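Local coordinates for protein denovo NTF2 (Synthetic construct, PDB 6W40) that has no known natural function but was designed from scratch to adopt an NTF2-like fold, in work aimed at diverse pocket structures, at residues I46-R51 against V55-R60; M11-I16 against H28-P33; I16-T21 against I70-I75. All blocks are in the same frame, centred on the assembly; numbering follows the deposited sequence.

Contact 1 (I46-R51 against V55-R60); sequences IHRHGR and VEELIR
Ile-46 and Arg-48 meet Glu-57 in a surface contact, where strand 44-49 runs past the helix 51-65 that follows it in the chain. It shows how a loosely held ion pair can work together with ordinary aliphatic packing. The Arg-48 side chain leaves the backbone with CG anti to the carbonyl carbon and then folds at its next two torsions (chi2 -62°, chi3 -86°), which carries the guanidinium over the Glu-57 carboxylate; the two side chains cross at about a right angle, while their flat ends are turned 51° apart. Glu-57 OE1 sits over the centre of one guanidinium face, 3.6 Å above the plane. The salt bridge, 3.7 Å from Arg-48 NE to Glu-57 OE1, is therefore long and purely electrostatic, since no N-H points at the oxygen. The stems also touch, with Arg-48 CG 3.8 Å from Glu-57 CB. The other carboxylate oxygen is met by a methyl group, Glu-57 OE2 lying 3.6 Å from Ile-46 CD1. A leucine in place of Arg-48 would probably leave the Glu-57 carboxylate without its facing positive charge and freer to turn. A weak, long ion pair to Glu-53 gives Arg-48 a second acidic partner on the same helix. At the turn, Val-55 N donates to Arg-51 O over 3.0 Å, a first-turn helical bond, and Val-55 CG2 packs close to that same oxygen. Gly-50 is the N-cap, with backbone angles at which a side chain would jam against the carbonyl oxygen of His-49. Strand, glycine N-cap and returning helix form a tight beta-to-alpha connection within the NTF2-like fold.

Contact 2 (M11-I16 against H28-P33); sequences MMEIVI and HEMADP
The flat group that meets its partner most closely here is the carboxylate of Glu-13, and Met-30 comes to it at one oxygen instead of stacking over a face. Met-30 SD stands 3.2 Å from Glu-13 OE1, tilted out of the carboxylate plane, while Met-30 CB touches the same oxygen at 3.5 Å. The other oxygen is more distant, with Glu-13 OE2 4.1 Å from Met-30 CB. A second carboxylate, that of Glu-29, reaches only the margin of the contact, near Ile-16 CD1.

No hydrogen bond joins the segments, so this is a case of a buried acid meeting a thioether and its methylenes. Apolar surroundings of this kind would tend to disfavour the charge of Glu-13, though the nearby amino group of Lys-17 would work the other way. The two side chains slide past each other in opposite directions. Glu-13 reaches Met-30 because its chain bends at chi2 (-75°), while Met-30 runs out extended as far as its sulfur and then turns its methyl aside (chi3 -52°). That last turn brings Met-30 CE within 3.7 Å of Ile-16 CG2, and Ile-16 CD1 lies equally far from Met-30 SD. Both branches of Ile-16 thus lie against one side of the sulfur end, crossing it obliquely.

Ile-112 of strand 111-119 packs on Glu-13 and also bonds through its backbone to Met-30, which ties both segments to the sheet. Away from Met-30, Met-11 and Val-15 pack on the second subunit. What results is helix-to-helix packing between the long N-terminal helix and the short, weakly bonded helix 27-30, two of the helices that lie against the curved sheet in NTF2-like proteins and, with it, usually frame their pocket.

Contact 3 (I16-T21 against I70-I75); sequences IKLFMT and IRIHDI
A single leucine carries one whole side of this contact, and it does so in an uncommon conformation: Leu-18 faces Ile-70 and Ile-72 with chi2 at 129°, away from the staggered values. At that angle Leu-18 CD2 is set between the two isoleucines, 3.7 Å from Ile-70 CD1 and 3.8 Å from Ile-72 CD1. The latter methyl also presses on the stem of the leucine, with Ile-72 CD1 3.5 Å from Leu-18 CB. Ile-72 crosses Leu-18 at about a right angle and Ile-70 crosses it at a slant. Alternation along strand 67-72 turns both isoleucines to the same face, with Arg-71 between them pointing away.

In the NTF2-like fold this is where the C-terminal end of helix 2-18 settles on the sheet. The strand then breaks step: His-73 and Asp-74 both face Glu-85 in a classic beta bulge, and the chain turns a corner into strand 74-78.

All three touching residues are buried, and the seam is entirely apolar. Trp-24 and Trp-88 cover Ile-70 from within the same chain. Ile-72 is also packed by Met-20 of the second subunit, which brings this seam to the dimer interface.

Contacts 2 and 3 belong to the interior and contact 1 to the surface, and their chemistry follows suit. Contact 3 is purely hydrocarbon, contact 2 admits one acid beside a thioether, and contact 1 combines a long ion pair with aliphatic stems and a backbone hydrogen bond. Helix 2-18 serves both buried contacts, through Glu-13 and Ile-16 in contact 2 and through Leu-18 in contact 3, and both approach the second subunit, which does not touch contact 1. Contacts 1 and 2 adjoin at Arg-51, whose backbone N probably bonds to Pro-33 O. Contacts 1 and 3 do not touch, their centres lying about 20 Å apart on opposite sides of the chain's centre, yet both reach the same sheet.

Contact 1 (I46-R51 against V55-R60)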
loop_
_atom_site.group_PDB
_atom_site.type_symbol
_atom_site.label_atom_id
_atom_site.label_comp_id
_atom_site.label_asym_id
_atom_site.label_seq_id
_atom_site.Cartn_x
_atom_site.Cartn_y
_atom_site.Cartn_z
ATOM N N ILE A 46 6.247 11.924 22.224
ATOM C CA ILE A 46 7.653 11.625 21.987
ATOM C C ILE A 46 8.078 12.289 20.685
ATOM O O ILE A 46 7.299 12.353 19.730
ATOM C CB ILE A 46 7.890 10.102 21.940
ATOM C CG1 ILE A 46 7.402 9.449 23.235
ATOM C CG2 ILE A 46 9.356 9.784 21.715
ATOM C CD1 ILE A 46 7.616 7.954 23.285
ATOM N N HIS A 47 9.311 12.795 20.654
ATOM C CA HIS A 47 9.874 13.423 19.461
ATOM C C HIS A 47 11.300 12.931 19.276
ATOM O O HIS A 47 12.128 13.079 20.180
ATOM C CB HIS A 47 9.847 14.952 19.567
ATOM C CG HIS A 47 8.472 15.541 19.525
ATOM N ND1 HIS A 47 7.951 16.136 18.396
ATOM C CD2 HIS A 47 7.509 15.628 20.474
ATOM C CE1 HIS A 47 6.727 16.563 18.650
ATOM N NE2 HIS A 47 6.434 16.267 19.904
ATOM N N ARG A 48 11.587 12.350 18.114
ATOM C CA ARG A 48 12.924 11.874 17.792
ATOM C C ARG A 48 13.366 12.465 16.462
ATOM O O ARG A 48 12.540 12.800 15.608
ATOM C CB ARG A 48 12.984 10.337 17.716
ATOM C CG ARG A 48 12.137 9.616 18.757
ATOM C CD ARG A 48 12.585 9.917 20.182
ATOM N NE ARG A 48 13.664 9.047 20.634
ATOM C CZ ARG A 48 14.000 8.887 21.910
ATOM N NH1 ARG A 48 13.332 9.535 22.856
ATOM N NH2 ARG A 48 14.994 8.075 22.241
ATOM N N HIS A 49 14.682 12.587 16.294
ATOM C CA HIS A 49 15.270 13.100 15.064
ATOM C C HIS A 49 16.513 12.293 14.718
ATOM O O HIS A 49 17.242 11.835 15.603
ATOM C CB HIS A 49 15.625 14.585 15.183
ATOM C CG HIS A 49 16.093 15.196 13.900
ATOM N ND1 HIS A 49 15.250 15.887 13.055
ATOM C CD2 HIS A 49 17.312 15.213 13.311
ATOM C CE1 HIS A 49 15.933 16.310 12.006
ATOM N NE2 HIS A 49 17.186 15.914 12.137
ATOM N N GLY A 50 16.750 12.133 13.414
ATOM C CA GLY A 50 17.853 11.322 12.938
ATOM C C GLY A 50 17.409 9.910 12.606
ATOM O O GLY A 50 16.528 9.366 13.277
ATOM N N ARG A 51 18.008 9.296 11.581
ATOM C CA ARG A 51 17.530 7.991 11.128
ATOM C C ARG A 51 17.696 6.929 12.209
ATOM O O ARG A 51 16.832 6.060 12.368
ATOM C CB ARG A 51 18.259 7.570 9.852
ATOM C CG ARG A 51 17.570 6.441 9.099
ATOM C CD ARG A 51 18.522 5.735 8.140
ATOM N NE ARG A 51 19.136 6.644 7.175
ATOM C CZ ARG A 51 19.743 6.244 6.060
ATOM N NH1 ARG A 51 19.807 4.952 5.770
ATOM N NH2 ARG A 51 20.277 7.134 5.232
ATOM N N VAL A 55 14.518 4.952 13.981
ATOM C CA VAL A 55 14.350 3.518 13.761
ATOM C C VAL A 55 14.299 2.773 15.090
ATOM O O VAL A 55 13.456 1.891 15.290
ATOM C CB VAL A 55 15.468 2.982 12.847
ATOM C CG1 VAL A 55 15.506 1.462 12.881
ATOM C CG2 VAL A 55 15.260 3.473 11.422
ATOM N N GLU A 56 15.186 3.125 16.024
ATOM C CA GLU A 56 15.179 2.470 17.328
ATOM C C GLU A 56 13.872 2.727 18.068
ATOM O O GLU A 56 13.323 1.820 18.707
ATOM C CB GLU A 56 16.373 2.940 18.158
ATOM C CG GLU A 56 16.309 2.533 19.621
ATOM C CD GLU A 56 17.536 2.962 20.400
ATOM O OE1 GLU A 56 18.476 2.150 20.531
ATOM O OE2 GLU A 56 17.564 4.117 20.876
ATOM N N GLU A 57 13.352 3.954 17.987
ATOM C CA GLU A 57 12.107 4.269 18.679
ATOM C C GLU A 57 10.916 3.598 18.007
ATOM O O GLU A 57 10.047 3.038 18.686
ATOM C CB GLU A 57 11.905 5.782 18.742
ATOM C CG GLU A 57 10.688 6.208 19.546
ATOM C CD GLU A 57 10.806 5.848 21.015
ATOM O OE1 GLU A 57 11.937 5.859 21.542
ATOM O OE2 GLU A 57 9.767 5.550 21.641
ATOM N N LEU A 58 10.860 3.645 16.674
ATOM C CA LEU A 58 9.762 3.004 15.957
ATOM C C LEU A 58 9.737 1.503 16.213
ATOM O O LEU A 58 8.662 0.908 16.356
ATOM C CB LEU A 58 9.879 3.292 14.460
ATOM C CG LEU A 58 8.930 2.525 13.537
ATOM C CD1 LEU A 58 7.484 2.894 13.823
ATOM C CD2 LEU A 58 9.278 2.780 12.077
ATOM N N ILE A 59 10.914 0.874 16.281
ATOM C CA ILE A 59 10.981 -0.562 16.537
ATOM C C ILE A 59 10.424 -0.887 17.917
ATOM O O ILE A 59 9.694 -1.871 18.092
ATOM C CB ILE A 59 12.427 -1.065 16.370
ATOM C CG1 ILE A 59 12.786 -1.168 14.886
ATOM C CG2 ILE A 59 12.620 -2.406 17.063
ATOM C CD1 ILE A 59 14.219 -1.582 14.636
ATOM N N ARG A 60 10.749 -0.064 18.918
ATOM C CA ARG A 60 10.190 -0.280 20.249
ATOM C C ARG A 60 8.677 -0.105 20.244
ATOM O O ARG A 60 7.954 -0.851 20.917
ATOM C CB ARG A 60 10.828 0.674 21.258
ATOM C CG ARG A 60 10.160 0.616 22.621
ATOM C CD ARG A 60 10.519 1.801 23.492
ATOM N NE ARG A 60 9.524 2.001 24.543
ATOM C CZ ARG A 60 9.498 1.333 25.691
ATOM N NH1 ARG A 60 10.419 0.412 25.947
ATOM N NH2 ARG A 60 8.552 1.583 26.585
#

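Contact 2 (M11-I16 against H28-P33)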
loop_
_atom_site.group_PDB
_atom_site.type_symbol
_atom_site.label_atom_id
_atom_site.label_comp_id
_atom_site.label_asym_id
_atom_site.label_seq_id
_atom_site.Cartn_x
_atom_site.Cartn_y
_atom_site.Cartn_z
ATOM N N MET A 11 4.214 5.825 -4.182
ATOM C CA MET A 11 3.573 4.517 -4.293
ATOM C C MET A 11 4.463 3.409 -3.744
ATOM O O MET A 11 3.982 2.502 -3.055
ATOM C CB MET A 11 3.207 4.232 -5.749
ATOM C CG MET A 11 1.953 4.935 -6.227
ATOM S SD MET A 11 0.464 4.266 -5.459
ATOM C CE MET A 11 0.535 2.564 -6.012
ATOM N N MET A 12 5.764 3.461 -4.041
ATOM C CA MET A 12 6.679 2.449 -3.522
ATOM C C MET A 12 6.754 2.485 -2.001
ATOM O O MET A 12 6.987 1.449 -1.367
ATOM C CB MET A 12 8.069 2.628 -4.131
ATOM C CG MET A 12 8.221 2.018 -5.516
ATOM S SD MET A 12 9.852 2.276 -6.241
ATOM C CE MET A 12 10.911 1.645 -4.940
ATOM N N GLU A 13 6.562 3.659 -1.395
ATOM C CA GLU A 13 6.512 3.728 0.061
ATOM C C GLU A 13 5.269 3.026 0.592
ATOM O O GLU A 13 5.344 2.252 1.552
ATOM C CB GLU A 13 6.543 5.185 0.531
ATOM C CG GLU A 13 7.681 6.028 -0.024
ATOM C CD GLU A 13 9.026 5.722 0.602
ATOM O OE1 GLU A 13 9.107 4.804 1.445
ATOM O OE2 GLU A 13 10.008 6.409 0.253
ATOM N N ILE A 14 4.115 3.274 -0.034
ATOM C CA ILE A 14 2.857 2.723 0.465
ATOM C C ILE A 14 2.887 1.201 0.437
ATOM O O ILE A 14 2.453 0.540 1.388
ATOM C CB ILE A 14 1.668 3.269 -0.349
ATOM C CG1 ILE A 14 1.781 4.781 -0.530
ATOM C CG2 ILE A 14 0.354 2.907 0.321
ATOM C CD1 ILE A 14 1.954 5.547 0.749
ATOM N N VAL A 15 3.396 0.624 -0.652
ATOM C CA VAL A 15 3.360 -0.827 -0.795
ATOM C C VAL A 15 4.304 -1.497 0.198
ATOM O O VAL A 15 4.011 -2.590 0.696
ATOM C CB VAL A 15 3.672 -1.233 -2.250
ATOM C CG1 VAL A 15 2.650 -0.621 -3.205
ATOM C CG2 VAL A 15 5.080 -0.813 -2.638
ATOM N N ILE A 16 5.431 -0.860 0.522
ATOM C CA ILE A 16 6.379 -1.481 1.444
ATOM C C ILE A 16 5.844 -1.439 2.868
ATOM O O ILE A 16 5.904 -2.435 3.598
ATOM C CB ILE A 16 7.762 -0.813 1.342
ATOM C CG1 ILE A 16 8.436 -1.176 0.019
ATOM C CG2 ILE A 16 8.637 -1.224 2.520
ATOM C CD1 ILE A 16 9.960 -1.170 0.070
ATOM N N HIS A 28 14.513 1.521 7.409
ATOM C CA HIS A 28 15.807 2.189 7.473
ATOM C C HIS A 28 16.287 2.607 6.090
ATOM O O HIS A 28 16.900 3.671 5.935
ATOM C CB HIS A 28 16.833 1.273 8.141
ATOM C CG HIS A 28 18.181 1.902 8.327
ATOM N ND1 HIS A 28 19.124 1.958 7.324
ATOM C CD2 HIS A 28 18.749 2.487 9.409
ATOM C CE1 HIS A 28 20.212 2.557 7.776
ATOM N NE2 HIS A 28 20.010 2.887 9.039
ATOM N N GLU A 29 16.016 1.789 5.072
ATOM C CA GLU A 29 16.498 2.083 3.728
ATOM C C GLU A 29 15.686 3.167 3.033
ATOM O O GLU A 29 16.158 3.731 2.039
ATOM C CB GLU A 29 16.497 0.809 2.877
ATOM C CG GLU A 29 15.114 0.312 2.487
ATOM C CD GLU A 29 15.142 -1.070 1.859
ATOM O OE1 GLU A 29 16.104 -1.824 2.120
ATOM O OE2 GLU A 29 14.204 -1.402 1.104
ATOM N N MET A 30 14.488 3.473 3.525
ATOM C CA MET A 30 13.641 4.496 2.932
ATOM C C MET A 30 13.562 5.764 3.770
ATOM O O MET A 30 12.932 6.736 3.339
ATOM C CB MET A 30 12.228 3.951 2.704
ATOM C CG MET A 30 12.167 2.718 1.827
ATOM S SD MET A 30 10.525 1.986 1.876
ATOM C CE MET A 30 10.297 1.839 3.646
ATOM N N ALA A 31 14.181 5.784 4.945
ATOM C CA ALA A 31 14.122 6.941 5.827
ATOM C C ALA A 31 15.191 7.957 5.445
ATOM O O ALA A 31 16.350 7.595 5.211
ATOM C CB ALA A 31 14.295 6.512 7.283
ATOM N N ASP A 32 14.793 9.226 5.377
ATOM C CA ASP A 32 15.748 10.307 5.205
ATOM C C ASP A 32 16.720 10.318 6.384
ATOM O O ASP A 32 16.336 10.003 7.514
ATOM C CB ASP A 32 15.014 11.646 5.098
ATOM C CG ASP A 32 15.948 12.822 4.852
ATOM O OD1 ASP A 32 16.692 13.208 5.777
ATOM O OD2 ASP A 32 15.936 13.365 3.727
ATOM N N PRO A 33 17.992 10.647 6.144
ATOM C CA PRO A 33 18.948 10.742 7.262
ATOM C C PRO A 33 18.487 11.661 8.383
ATOM O O PRO A 33 18.842 11.438 9.548
ATOM C CB PRO A 33 20.216 11.273 6.583
ATOM C CG PRO A 33 20.109 10.796 5.173
ATOM C CD PRO A 33 18.645 10.826 4.836
#

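Contact 3 (I16-T21 against I70-I75)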
loop_
_atom_site.group_PDB
_atom_site.type_symbol
_atom_site.label_atom_id
_atom_site.label_comp_id
_atom_site.label_asym_id
_atom_site.label_seq_id
_atom_site.Cartn_x
_atom_site.Cartn_y
_atom_site.Cartn_z
ATOM N N ILE A 16 5.431 -0.860 0.522
ATOM C CA ILE A 16 6.379 -1.481 1.444
ATOM C C ILE A 16 5.844 -1.439 2.868
ATOM O O ILE A 16 5.904 -2.435 3.598
ATOM C CB ILE A 16 7.762 -0.813 1.342
ATOM C CG1 ILE A 16 8.436 -1.176 0.019
ATOM C CG2 ILE A 16 8.637 -1.224 2.520
ATOM C CD1 ILE A 16 9.960 -1.170 0.070
ATOM N N LYS A 17 5.299 -0.293 3.281
ATOM C CA LYS A 17 4.847 -0.134 4.659
ATOM C C LYS A 17 3.540 -0.874 4.913
ATOM O O LYS A 17 3.443 -1.668 5.855
ATOM C CB LYS A 17 4.678 1.350 4.990
ATOM C CG LYS A 17 5.834 2.225 4.561
ATOM C CD LYS A 17 7.129 1.801 5.216
ATOM C CE LYS A 17 7.107 2.094 6.696
ATOM N NZ LYS A 17 6.711 3.503 6.956
ATOM N N LEU A 18 2.527 -0.627 4.084
ATOM C CA LEU A 18 1.159 -1.028 4.386
ATOM C C LEU A 18 0.644 -2.153 3.494
ATOM O O LEU A 18 -0.550 -2.461 3.536
ATOM C CB LEU A 18 0.235 0.186 4.287
ATOM C CG LEU A 18 0.682 1.406 5.099
ATOM C CD1 LEU A 18 0.695 2.655 4.232
ATOM C CD2 LEU A 18 -0.202 1.611 6.320
ATOM N N PHE A 19 1.510 -2.774 2.693
ATOM C CA PHE A 19 1.101 -3.884 1.837
ATOM C C PHE A 19 2.085 -5.038 1.958
ATOM O O PHE A 19 1.801 -6.029 2.639
ATOM C CB PHE A 19 0.992 -3.429 0.379
ATOM C CG PHE A 19 0.623 -4.529 -0.587
ATOM C CD1 PHE A 19 0.977 -4.430 -1.922
ATOM C CD2 PHE A 19 -0.094 -5.642 -0.173
ATOM C CE1 PHE A 19 0.645 -5.425 -2.818
ATOM C CE2 PHE A 19 -0.426 -6.642 -1.066
ATOM C CZ PHE A 19 -0.058 -6.530 -2.391
ATOM N N MET A 20 3.227 -4.923 1.278
ATOM C CA MET A 20 4.277 -5.936 1.308
ATOM C C MET A 20 4.576 -6.348 2.742
ATOM O O MET A 20 5.421 -5.735 3.405
ATOM C CB MET A 20 5.538 -5.408 0.623
ATOM C CG MET A 20 6.687 -6.395 0.575
ATOM S SD MET A 20 8.250 -5.584 0.195
ATOM C CE MET A 20 7.724 -4.473 -1.107
ATOM N N THR A 21 3.897 -7.408 3.203
ATOM C CA THR A 21 3.780 -7.797 4.609
ATOM C C THR A 21 3.891 -6.584 5.527
ATOM O O THR A 21 3.267 -5.549 5.272
ATOM C CB THR A 21 4.815 -8.875 4.976
ATOM O OG1 THR A 21 4.808 -9.085 6.394
ATOM C CG2 THR A 21 6.230 -8.508 4.512
ATOM N N ILE A 70 -0.882 -2.971 9.282
ATOM C CA ILE A 70 -1.894 -1.992 9.666
ATOM C C ILE A 70 -3.149 -2.272 8.851
ATOM O O ILE A 70 -3.159 -2.072 7.629
ATOM C CB ILE A 70 -1.414 -0.551 9.447
ATOM C CG1 ILE A 70 -0.142 -0.287 10.251
ATOM C CG2 ILE A 70 -2.503 0.440 9.832
ATOM C CD1 ILE A 70 0.509 1.032 9.935
ATOM N N ARG A 71 -4.205 -2.731 9.521
ATOM C CA ARG A 71 -5.503 -2.904 8.876
ATOM C C ARG A 71 -6.061 -1.532 8.516
ATOM O O ARG A 71 -6.529 -0.795 9.389
ATOM C CB ARG A 71 -6.457 -3.662 9.794
ATOM C CG ARG A 71 -7.862 -3.814 9.234
ATOM C CD ARG A 71 -7.859 -4.614 7.942
ATOM N NE ARG A 71 -7.420 -5.990 8.153
ATOM C CZ ARG A 71 -8.235 -6.995 8.459
ATOM N NH1 ARG A 71 -9.538 -6.780 8.592
ATOM N NH2 ARG A 71 -7.748 -8.216 8.633
ATOM N N ILE A 72 -6.017 -1.195 7.232
ATOM C CA ILE A 72 -6.285 0.165 6.779
ATOM C C ILE A 72 -7.785 0.385 6.647
ATOM O O ILE A 72 -8.498 -0.441 6.064
ATOM C CB ILE A 72 -5.568 0.437 5.448
ATOM C CG1 ILE A 72 -4.054 0.401 5.652
ATOM C CG2 ILE A 72 -6.010 1.768 4.863
ATOM C CD1 ILE A 72 -3.271 0.530 4.378
ATOM N N HIS A 73 -8.265 1.506 7.186
ATOM C CA HIS A 73 -9.651 1.931 7.031
ATOM C C HIS A 73 -9.825 2.994 5.957
ATOM O O HIS A 73 -10.778 2.926 5.175
ATOM C CB HIS A 73 -10.198 2.461 8.362
ATOM C CG HIS A 73 -10.181 1.455 9.471
ATOM N ND1 HIS A 73 -10.471 1.785 10.777
ATOM C CD2 HIS A 73 -9.910 0.129 9.470
ATOM C CE1 HIS A 73 -10.377 0.705 11.533
ATOM N NE2 HIS A 73 -10.039 -0.314 10.764
ATOM N N ASP A 74 -8.928 3.978 5.898
ATOM C CA ASP A 74 -8.989 5.007 4.867
ATOM C C ASP A 74 -7.595 5.580 4.655
ATOM O O ASP A 74 -6.774 5.612 5.575
ATOM C CB ASP A 74 -9.976 6.120 5.237
ATOM C CG ASP A 74 -10.276 7.046 4.070
ATOM O OD1 ASP A 74 -9.812 6.762 2.944
ATOM O OD2 ASP A 74 -10.977 8.057 4.278
ATOM N N ILE A 75 -7.340 6.030 3.427
ATOM C CA ILE A 75 -6.058 6.609 3.044
ATOM C C ILE A 75 -6.313 7.800 2.133
ATOM O O ILE A 75 -7.153 7.738 1.229
ATOM C CB ILE A 75 -5.146 5.580 2.342
ATOM C CG1 ILE A 75 -4.558 4.601 3.354
ATOM C CG2 ILE A 75 -4.021 6.272 1.593
ATOM C CD1 ILE A 75 -3.502 3.691 2.766
#